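Local coordinates for protein metallo-beta-lactamase 1 (Acinetobacter baumannii, PDB 5MMD) that probably hydrolyses beta-lactam antibiotics to substituted beta-amino acids with the help of zinc, as a periplasmic class B enzyme of the metallo-beta-lactamase superfamily, at residues A85-K88 with W89-K93; V146-P150 with S151-L155; E174-I177 with D178-P181; R185-I188 with S189-E193. All blocks are in the same frame, centred on the assembly; numbering follows the deposited sequence.

Interaction 1: A85-K88 with W89-K93; sequences AGIK and WLNGK
A chi1 of -71° sets CG1 of I87 beside the backbone N and leaves the CG2 methyl on the side of N91, whose own chi1 of -79° makes the two side chains, one helical turn apart, run side by side in the same direction. The CG2 methyl of I87 then rests against the amide of N91, 3.5 Å from ND2. L90 folds back along the preceding turn, its CG 3.3 Å from the carbonyl O of G86. The short helix 87-92 is held by three backbone bonds of the i to i+4 kind: N of L90 to O of G86, N of N91 to O of I87 (2.8 Å, 166° at the hydrogen), and N of G92 to O of K88. At the helix entry a water donates to O of A85 and accepts from N of W89 at 2.8 Å, linking the two. The N91 amide is fixed from outside, OD1 by T97 and ND2 by E113 and the carbonyl of Q114. I87 and L90 are buried against T97 of strand 97-100, while W89 leans on helix 54-66 through E54, T57, E58 and V61, so the helix bridges that strand and that helix.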
loop_
_atom_site.group_PDB
_atom_site.type_symbol
_atom_site.label_atom_id
_atom_site.label_comp_id
_atom_site.label_asym_id
_atom_site.label_seq_id
_atom_site.Cartn_x
_atom_site.Cartn_y
_atom_site.Cartn_z
ATOM N N ALA A 85 2.724 -3.244 10.064
ATOM C CA ALA A 85 3.124 -3.163 11.473
ATOM C C ALA A 85 1.925 -3.187 12.394
ATOM O O ALA A 85 2.027 -3.642 13.530
ATOM C CB ALA A 85 3.988 -1.899 11.774
ATOM N N GLY A 86 0.798 -2.666 11.934
ATOM C CA GLY A 86 -0.343 -2.532 12.804
ATOM C C GLY A 86 -1.311 -3.697 12.791
ATOM O O GLY A 86 -2.313 -3.659 13.513
ATOM N N ILE A 87 -1.034 -4.715 11.983
ATOM C CA ILE A 87 -1.955 -5.849 11.883
ATOM C C ILE A 87 -2.248 -6.514 13.227
ATOM O O ILE A 87 -3.413 -6.779 13.524
ATOM C CB ILE A 87 -1.467 -6.905 10.923
ATOM C CG1 ILE A 87 -1.583 -6.355 9.506
ATOM C CG2 ILE A 87 -2.333 -8.197 11.118
ATOM C CD1 ILE A 87 -1.130 -7.228 8.431
ATOM N N LYS A 88 -1.224 -6.736 14.050
ATOM C CA LYS A 88 -1.423 -7.325 15.359
ATOM C C LYS A 88 -2.338 -6.484 16.233
ATOM O O LYS A 88 -3.260 -7.018 16.871
ATOM C CB LYS A 88 -0.093 -7.544 16.092
ATOM C CG LYS A 88 -0.285 -8.120 17.506
ATOM C CD LYS A 88 0.998 -8.235 18.300
ATOM C CE LYS A 88 1.700 -9.556 18.051
ATOM N NZ LYS A 88 2.877 -9.717 18.955
ATOM N N TRP A 89 -2.093 -5.176 16.272
ATOM C CA TRP A 89 -2.904 -4.313 17.111
ATOM C C TRP A 89 -4.360 -4.341 16.610
ATOM O O TRP A 89 -5.286 -4.435 17.401
ATOM C CB TRP A 89 -2.348 -2.889 17.141
ATOM C CG TRP A 89 -3.135 -1.994 18.036
ATOM C CD1 TRP A 89 -2.960 -1.788 19.382
ATOM C CD2 TRP A 89 -4.252 -1.211 17.651
ATOM N NE1 TRP A 89 -3.907 -0.903 19.847
ATOM C CE2 TRP A 89 -4.711 -0.534 18.803
ATOM C CE3 TRP A 89 -4.922 -1.029 16.457
ATOM C CZ2 TRP A 89 -5.811 0.313 18.784
ATOM C CZ3 TRP A 89 -6.026 -0.170 16.437
ATOM C CH2 TRP A 89 -6.455 0.477 17.600
ATOM N N LEU A 90 -4.547 -4.335 15.301
ATOM C CA LEU A 90 -5.883 -4.275 14.727
ATOM C C LEU A 90 -6.625 -5.587 15.007
ATOM O O LEU A 90 -7.807 -5.585 15.364
ATOM C CB LEU A 90 -5.797 -4.025 13.234
ATOM C CG LEU A 90 -5.339 -2.656 12.724
ATOM C CD1 LEU A 90 -5.076 -2.732 11.216
ATOM C CD2 LEU A 90 -6.374 -1.611 13.050
ATOM N N ASN A 91 -5.908 -6.693 14.839
ATOM C CA ASN A 91 -6.416 -8.009 15.164
ATOM C C ASN A 91 -6.914 -8.057 16.592
ATOM O O ASN A 91 -7.977 -8.602 16.886
ATOM C CB ASN A 91 -5.335 -9.054 14.970
ATOM C CG ASN A 91 -5.149 -9.434 13.531
ATOM O OD1 ASN A 91 -5.899 -8.997 12.654
ATOM N ND2 ASN A 91 -4.142 -10.243 13.267
ATOM N N GLY A 92 -6.105 -7.499 17.486
ATOM C CA GLY A 92 -6.455 -7.425 18.889
ATOM C C GLY A 92 -7.734 -6.665 19.178
ATOM O O GLY A 92 -8.378 -6.914 20.193
ATOM N N LYS A 93 -8.083 -5.722 18.308
ATOM C CA LYS A 93 -9.270 -4.893 18.488
ATOM C C LYS A 93 -10.442 -5.444 17.685
ATOM O O LYS A 93 -11.489 -4.810 17.581
ATOM C CB LYS A 93 -8.974 -3.446 18.078
ATOM C CG LYS A 93 -7.783 -2.816 18.784
ATOM C CD LYS A 93 -7.860 -2.905 20.307
ATOM C CE LYS A 93 -8.518 -1.683 20.935
ATOM N NZ LYS A 93 -8.599 -1.827 22.436
HETATM O O HOH W 1 0.430 -4.110 15.573
#

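Interaction 2: V146-P150 with S151-L155; sequences VVWIP and SSKIL
This is the turn end of a beta hairpin, in which strand 146-149 passes through P150-K153 into strand 154-158, in the five-stranded sheet of the metallo-beta-lactamase fold. The turn closes with a G1 beta bulge, K153 and I154 both facing I149. K153 has left-handed helical backbone angles, which turn the chain back into the sheet. I149 and I154 form the antiparallel hydrogen-bonded pair: N of I149 donates to O of I154 at 2.8 Å, nearly straight at 165°, whereas the return bond from N of I154 to O of I149 is weak. Further weak bonds, from N of S152 to O of I149 and from N of K153 to O of P150, brace the turn. W148 and L155 are the neighbouring non-hydrogen-bonded pair, and their side chains share the other face of the sheet, crossing at about a right angle. CB of L155 meets the rim of the indole near its plane, 3.7 Å from CE3. Farther out along the ring, K153 runs beside W148 in the same direction, its CA 3.4 Å from CH2. The ring of Y191 also meets this indole, with the planes at about 40°. On the I149 face, the two isoleucines lie side by side with CD1 of I149 4.0 Å from CB of I154, and D14 of strand 9-14 touches both S152 and I154. Beyond them, OG of S152, held between its backbone N and carbonyl carbon (chi1 44°), sits 3.4 Å from CG2 of I149.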
loop_
_atom_site.group_PDB
_atom_site.type_symbol
_atom_site.label_atom_id
_atom_site.label_comp_id
_atom_site.label_asym_id
_atom_site.label_seq_id
_atom_site.Cartn_x
_atom_site.Cartn_y
_atom_site.Cartn_z
ATOM N N VAL A 146 -1.790 -3.764 -5.733
ATOM C CA VAL A 146 -2.318 -2.400 -5.877
ATOM C C VAL A 146 -3.799 -2.356 -5.619
ATOM O O VAL A 146 -4.486 -3.373 -5.710
ATOM C CB VAL A 146 -2.049 -1.798 -7.260
ATOM C CG1 VAL A 146 -0.542 -1.853 -7.590
ATOM C CG2 VAL A 146 -2.859 -2.474 -8.333
ATOM N N VAL A 147 -4.295 -1.173 -5.255
ATOM C CA VAL A 147 -5.704 -1.003 -4.922
ATOM C C VAL A 147 -6.284 0.177 -5.648
ATOM O O VAL A 147 -5.770 1.295 -5.538
ATOM C CB VAL A 147 -5.893 -0.817 -3.419
ATOM C CG1 VAL A 147 -7.338 -0.704 -3.082
ATOM C CG2 VAL A 147 -5.232 -1.979 -2.635
ATOM N N TRP A 148 -7.358 -0.092 -6.377
ATOM C CA TRP A 148 -8.011 0.857 -7.265
ATOM C C TRP A 148 -9.301 1.307 -6.642
ATOM O O TRP A 148 -10.078 0.486 -6.130
ATOM C CB TRP A 148 -8.256 0.210 -8.600
ATOM C CG TRP A 148 -9.009 0.963 -9.656
ATOM C CD1 TRP A 148 -10.213 0.594 -10.205
ATOM C CD2 TRP A 148 -8.592 2.145 -10.364
ATOM N NE1 TRP A 148 -10.574 1.471 -11.203
ATOM C CE2 TRP A 148 -9.607 2.440 -11.312
ATOM C CE3 TRP A 148 -7.475 2.976 -10.292
ATOM C CZ2 TRP A 148 -9.534 3.535 -12.178
ATOM C CZ3 TRP A 148 -7.412 4.079 -11.150
ATOM C CH2 TRP A 148 -8.420 4.327 -12.092
ATOM N N ILE A 149 -9.514 2.623 -6.669
ATOM C CA ILE A 149 -10.760 3.207 -6.223
ATOM C C ILE A 149 -11.513 3.696 -7.465
ATOM O O ILE A 149 -11.260 4.800 -7.944
ATOM C CB ILE A 149 -10.535 4.366 -5.268
ATOM C CG1 ILE A 149 -9.415 4.017 -4.284
ATOM C CG2 ILE A 149 -11.858 4.728 -4.557
ATOM C CD1 ILE A 149 -9.138 5.105 -3.296
ATOM N N PRO A 150 -12.425 2.873 -7.986
ATOM C CA PRO A 150 -12.937 3.179 -9.330
ATOM C C PRO A 150 -13.738 4.479 -9.358
ATOM O O PRO A 150 -13.759 5.234 -10.342
ATOM C CB PRO A 150 -13.798 1.947 -9.664
ATOM C CG PRO A 150 -13.985 1.200 -8.396
ATOM C CD PRO A 150 -12.878 1.560 -7.492
ATOM N N SER A 151 -14.370 4.777 -8.237
ATOM C CA SER A 151 -15.240 5.917 -8.220
ATOM C C SER A 151 -14.469 7.237 -8.344
ATOM O O SER A 151 -14.991 8.180 -8.951
ATOM C CB SER A 151 -16.078 5.916 -6.957
ATOM O OG SER A 151 -15.220 5.870 -5.849
ATOM N N SER A 152 -13.260 7.318 -7.790
ATOM C CA SER A 152 -12.453 8.528 -7.923
ATOM C C SER A 152 -11.226 8.337 -8.829
ATOM O O SER A 152 -10.431 9.258 -8.980
ATOM C CB SER A 152 -12.020 9.039 -6.540
ATOM O OG SER A 152 -11.589 7.955 -5.735
ATOM N N LYS A 153 -11.105 7.171 -9.457
ATOM C CA LYS A 153 -9.972 6.838 -10.336
ATOM C C LYS A 153 -8.602 7.111 -9.663
ATOM O O LYS A 153 -7.661 7.631 -10.278
ATOM C CB LYS A 153 -10.121 7.583 -11.672
ATOM C CG LYS A 153 -11.354 7.136 -12.458
ATOM C CD LYS A 153 -11.240 7.418 -13.954
ATOM C CE LYS A 153 -12.529 7.075 -14.708
ATOM N NZ LYS A 153 -13.025 5.711 -14.429
ATOM N N ILE A 154 -8.514 6.709 -8.389
ATOM C CA ILE A 154 -7.292 6.797 -7.595
ATOM C C ILE A 154 -6.678 5.403 -7.517
ATOM O O ILE A 154 -7.363 4.419 -7.175
ATOM C CB ILE A 154 -7.579 7.369 -6.171
ATOM C CG1 ILE A 154 -8.030 8.837 -6.308
ATOM C CG2 ILE A 154 -6.347 7.215 -5.258
ATOM C CD1 ILE A 154 -8.628 9.498 -5.052
ATOM N N LEU A 155 -5.420 5.294 -7.901
ATOM C CA LEU A 155 -4.698 4.043 -7.762
ATOM C C LEU A 155 -3.665 4.128 -6.634
ATOM O O LEU A 155 -2.763 4.962 -6.669
ATOM C CB LEU A 155 -4.016 3.656 -9.069
ATOM C CG LEU A 155 -3.311 2.281 -8.979
ATOM C CD1 LEU A 155 -4.315 1.104 -8.810
ATOM C CD2 LEU A 155 -2.453 2.057 -10.221
#

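Interaction 3: E174-I177 with D178-P181; sequences EAKI and DQWP
The backbone of K176-W180 winds into a tight turn that leads into helix 180-190, with O of K176 receiving weak bonds from N of Q179 and, at 3.0 Å, from N of W180. N of W180 also has a weak bond to O of I177, and the N-H is bent well away from a straight line to the K176 acceptor (128°). P181 has no N-H to offer the next carbonyl; its ring instead abuts O of I177, with CD 3.2 Å away. Among the side chains, K176 and Q179 travel alongside each other in the same direction. The lysine chain is bent at chi2 and chi3, which brings CE alongside the glutamine amide, 3.6 Å from NE2. In W180 a chi1 of -153° directs the buried indole back toward A175 and I177. There CD1 of I177 approaches the ring edge near its plane, 4.1 Å from CE3, while CB of A175 lies 4.3 Å from CZ3. NE1 of W180 donates to the carbonyl O of F160, and the F160 ring stacks on the indole. W180 also touches the zinc ligand H140, consistent with second-shell support of that histidine, and E174 at the start of the range bonds through OE1 to H80, another zinc ligand. The turn is packed against helix 208-223, where S221 receives I177 and bonds OD1 of D178, T213 and A217 touch W180, and E218 touches P181.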
loop_
_atom_site.group_PDB
_atom_site.type_symbol
_atom_site.label_atom_id
_atom_site.label_comp_id
_atom_site.label_asym_id
_atom_site.label_seq_id
_atom_site.Cartn_x
_atom_site.Cartn_y
_atom_site.Cartn_z
ATOM N N GLU A 174 14.443 -7.882 -1.861
ATOM C CA GLU A 174 13.463 -8.959 -2.098
ATOM C C GLU A 174 12.614 -8.699 -3.368
ATOM O O GLU A 174 11.498 -9.190 -3.485
ATOM C CB GLU A 174 12.541 -9.136 -0.883
ATOM C CG GLU A 174 13.265 -9.436 0.427
ATOM C CD GLU A 174 12.533 -8.881 1.642
ATOM O OE1 GLU A 174 11.356 -9.221 1.840
ATOM O OE2 GLU A 174 13.141 -8.105 2.423
ATOM N N ALA A 175 13.180 -7.975 -4.331
ATOM C CA ALA A 175 12.481 -7.658 -5.569
ATOM C C ALA A 175 12.536 -8.762 -6.603
ATOM O O ALA A 175 13.406 -9.632 -6.576
ATOM C CB ALA A 175 13.050 -6.391 -6.184
ATOM N N LYS A 176 11.589 -8.683 -7.531
ATOM C CA LYS A 176 11.586 -9.489 -8.737
ATOM C C LYS A 176 11.890 -8.544 -9.890
ATOM O O LYS A 176 10.973 -8.067 -10.574
ATOM C CB LYS A 176 10.234 -10.182 -8.925
ATOM C CG LYS A 176 9.754 -10.935 -7.702
ATOM C CD LYS A 176 10.710 -12.031 -7.259
ATOM C CE LYS A 176 10.708 -13.187 -8.230
ATOM N NZ LYS A 176 11.599 -14.289 -7.815
ATOM N N ILE A 177 13.174 -8.251 -10.089
ATOM C CA ILE A 177 13.569 -7.180 -11.005
ATOM C C ILE A 177 13.187 -7.539 -12.419
ATOM O O ILE A 177 12.748 -6.692 -13.188
ATOM C CB ILE A 177 15.104 -6.874 -10.978
ATOM C CG1 ILE A 177 15.511 -6.231 -9.657
ATOM C CG2 ILE A 177 15.462 -5.916 -12.117
ATOM C CD1 ILE A 177 14.732 -4.990 -9.303
ATOM N N ASP A 178 13.320 -8.810 -12.754
ATOM C CA ASP A 178 13.044 -9.244 -14.105
ATOM C C ASP A 178 11.540 -9.308 -14.411
ATOM O O ASP A 178 11.128 -9.177 -15.561
ATOM C CB ASP A 178 13.712 -10.586 -14.328
ATOM C CG ASP A 178 15.235 -10.484 -14.308
ATOM O OD1 ASP A 178 15.791 -9.373 -14.542
ATOM O OD2 ASP A 178 15.879 -11.511 -14.033
ATOM N N GLN A 179 10.717 -9.468 -13.384
ATOM C CA GLN A 179 9.265 -9.457 -13.574
ATOM C C GLN A 179 8.641 -8.049 -13.513
ATOM O O GLN A 179 7.544 -7.828 -14.047
ATOM C CB GLN A 179 8.603 -10.343 -12.528
ATOM C CG GLN A 179 9.041 -11.834 -12.571
ATOM C CD GLN A 179 8.368 -12.634 -11.458
ATOM O OE1 GLN A 179 7.428 -12.141 -10.811
ATOM N NE2 GLN A 179 8.857 -13.849 -11.204
ATOM N N TRP A 180 9.343 -7.109 -12.877
ATOM C CA TRP A 180 8.786 -5.781 -12.593
ATOM C C TRP A 180 8.342 -5.012 -13.850
ATOM O O TRP A 180 7.275 -4.412 -13.862
ATOM C CB TRP A 180 9.797 -4.944 -11.811
ATOM C CG TRP A 180 9.162 -3.886 -10.944
ATOM C CD1 TRP A 180 7.966 -3.231 -11.162
ATOM C CD2 TRP A 180 9.684 -3.360 -9.726
ATOM N NE1 TRP A 180 7.724 -2.345 -10.159
ATOM C CE2 TRP A 180 8.757 -2.394 -9.259
ATOM C CE3 TRP A 180 10.850 -3.597 -8.987
ATOM C CZ2 TRP A 180 8.975 -1.655 -8.094
ATOM C CZ3 TRP A 180 11.050 -2.899 -7.824
ATOM C CH2 TRP A 180 10.123 -1.923 -7.384
ATOM N N PRO A 181 9.144 -5.032 -14.916
ATOM C CA PRO A 181 8.640 -4.324 -16.096
ATOM C C PRO A 181 7.302 -4.871 -16.622
ATOM O O PRO A 181 6.395 -4.062 -16.849
ATOM C CB PRO A 181 9.753 -4.515 -17.130
ATOM C CG PRO A 181 10.993 -4.846 -16.328
ATOM C CD PRO A 181 10.473 -5.635 -15.149
#

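Interaction 4: R185-I188 with S189-E193; sequences RNTI and SKYPE
The carbonyl O of T187 is gripped by two backbone N-H groups: N of Y191 at 3.0 Å, four residues on, and N of K190 by a weak bond at 3.3 Å. This is the last turn of helix 180-190, and Y191 is the first residue to leave helical angles. Just before it, N of K190 reaches O of N186 at 3.0 Å and N of S189 reaches O of R185 with a straighter N-H (157°). The side chain of Y191 comes back beside the same carbonyl, CD2 standing 3.5 Å from O of T187. CG of Y191 lies anti to its carbonyl carbon (chi1 -56°), and the ring thereby crosses the T187 side chain obliquely, with CD2 3.9 Å from CG2. CB of K190 packs over one ring face, toward the rim. The hydroxyl OG1 of T187 is bonded to the S183 carbonyl one turn earlier. Charged ends are anchored elsewhere: R185 to E218 of helix 208-223, and K190 to E123, with a cation-pi contact to Y134. T187 and Y191 touch L155 of strand 154-158 and I188 packs on L210 and K214 of helix 208-223, so the helix end lies between sheet and helix in a beta-alpha-beta unit.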
loop_
_atom_site.group_PDB
_atom_site.type_symbol
_atom_site.label_atom_id
_atom_site.label_comp_id
_atom_site.label_asym_id
_atom_site.label_seq_id
_atom_site.Cartn_x
_atom_site.Cartn_y
_atom_site.Cartn_z
ATOM N N ARG A 185 3.831 -2.791 -16.817
ATOM C CA ARG A 185 3.082 -2.746 -18.052
ATOM C C ARG A 185 1.658 -3.216 -17.825
ATOM O O ARG A 185 0.737 -2.622 -18.369
ATOM C CB ARG A 185 3.733 -3.610 -19.124
ATOM C CG ARG A 185 5.063 -3.097 -19.644
ATOM C CD ARG A 185 5.799 -4.203 -20.390
ATOM N NE ARG A 185 7.192 -3.862 -20.669
ATOM C CZ ARG A 185 8.129 -4.763 -20.956
ATOM N NH1 ARG A 185 7.821 -6.057 -20.989
ATOM N NH2 ARG A 185 9.377 -4.372 -21.202
ATOM N N ASN A 186 1.469 -4.268 -17.027
ATOM C CA ASN A 186 0.108 -4.758 -16.743
ATOM C C ASN A 186 -0.734 -3.645 -16.124
ATOM O O ASN A 186 -1.881 -3.440 -16.492
ATOM C CB ASN A 186 0.130 -5.974 -15.796
ATOM C CG ASN A 186 0.650 -7.227 -16.467
ATOM O OD1 ASN A 186 0.503 -7.403 -17.686
ATOM N ND2 ASN A 186 1.247 -8.127 -15.670
ATOM N N THR A 187 -0.134 -2.923 -15.190
ATOM C CA THR A 187 -0.819 -1.895 -14.419
ATOM C C THR A 187 -1.163 -0.667 -15.290
ATOM O O THR A 187 -2.265 -0.093 -15.186
ATOM C CB THR A 187 0.050 -1.479 -13.222
ATOM O OG1 THR A 187 0.375 -2.649 -12.438
ATOM C CG2 THR A 187 -0.660 -0.455 -12.359
ATOM N N ILE A 188 -0.242 -0.300 -16.172
ATOM C CA ILE A 188 -0.502 0.747 -17.155
ATOM C C ILE A 188 -1.684 0.388 -18.079
ATOM O O ILE A 188 -2.506 1.257 -18.402
ATOM C CB ILE A 188 0.753 1.014 -18.010
ATOM C CG1 ILE A 188 1.826 1.712 -17.161
ATOM C CG2 ILE A 188 0.378 1.803 -19.247
ATOM C CD1 ILE A 188 3.220 1.601 -17.732
ATOM N N SER A 189 -1.768 -0.875 -18.505
ATOM C CA SER A 189 -2.865 -1.316 -19.370
ATOM C C SER A 189 -4.204 -1.348 -18.658
ATOM O O SER A 189 -5.248 -1.085 -19.269
ATOM C CB SER A 189 -2.595 -2.705 -19.933
ATOM O OG SER A 189 -1.689 -2.616 -21.015
ATOM N N LYS A 190 -4.171 -1.673 -17.369
ATOM C CA LYS A 190 -5.397 -1.856 -16.613
ATOM C C LYS A 190 -5.988 -0.522 -16.170
ATOM O O LYS A 190 -7.208 -0.384 -16.136
ATOM C CB LYS A 190 -5.147 -2.756 -15.400
ATOM C CG LYS A 190 -6.422 -3.419 -14.876
ATOM C CD LYS A 190 -6.087 -4.433 -13.825
ATOM C CE LYS A 190 -7.348 -5.023 -13.166
ATOM N NZ LYS A 190 -8.102 -5.929 -14.040
ATOM N N TYR A 191 -5.133 0.465 -15.878
ATOM C CA TYR A 191 -5.599 1.723 -15.292
ATOM C C TYR A 191 -5.213 2.939 -16.153
ATOM O O TYR A 191 -4.639 3.903 -15.685
ATOM C CB TYR A 191 -5.077 1.848 -13.867
ATOM C CG TYR A 191 -5.486 0.651 -13.004
ATOM C CD1 TYR A 191 -6.792 0.488 -12.594
ATOM C CD2 TYR A 191 -4.553 -0.302 -12.610
ATOM C CE1 TYR A 191 -7.179 -0.598 -11.821
ATOM C CE2 TYR A 191 -4.911 -1.375 -11.814
ATOM C CZ TYR A 191 -6.228 -1.533 -11.433
ATOM O OH TYR A 191 -6.604 -2.609 -10.662
ATOM N N PRO A 192 -5.581 2.906 -17.430
ATOM C CA PRO A 192 -5.169 4.026 -18.279
ATOM C C PRO A 192 -5.739 5.399 -17.857
ATOM O O PRO A 192 -5.138 6.429 -18.223
ATOM C CB PRO A 192 -5.705 3.618 -19.656
ATOM C CG PRO A 192 -6.907 2.740 -19.337
ATOM C CD PRO A 192 -6.443 1.953 -18.137
ATOM N N GLU A 193 -6.861 5.417 -17.132
ATOM C CA GLU A 193 -7.518 6.682 -16.765
ATOM C C GLU A 193 -7.260 7.067 -15.293
ATOM O O GLU A 193 -7.944 7.946 -14.756
ATOM C CB GLU A 193 -9.036 6.595 -17.015
ATOM C CG GLU A 193 -9.526 7.086 -18.411
ATOM C CD GLU A 193 -10.208 8.491 -18.389
ATOM O OE1 GLU A 193 -11.416 8.596 -18.047
ATOM O OE2 GLU A 193 -9.542 9.496 -18.736
#

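Interactions 2 and 4 are in direct contact, with CG of W148 3.2 Å from CE1 of Y191, so the hairpin and the end of helix 180-190 pack directly on one another. Interaction 3 starts the same helix that interaction 4 ends, their centres about 17 Å apart, and it lies closest to the zinc site. Interaction 1 stands apart, its centre about 33 Å from that of interaction 4 on the other side of the chain's centre. Interaction 2 is the most buried, held by strand pairing and apolar side chains. The others are partly buried: interactions 1 and 4 rest on helical backbone bonds, interaction 3 on weak turn bonds and the indole of W180.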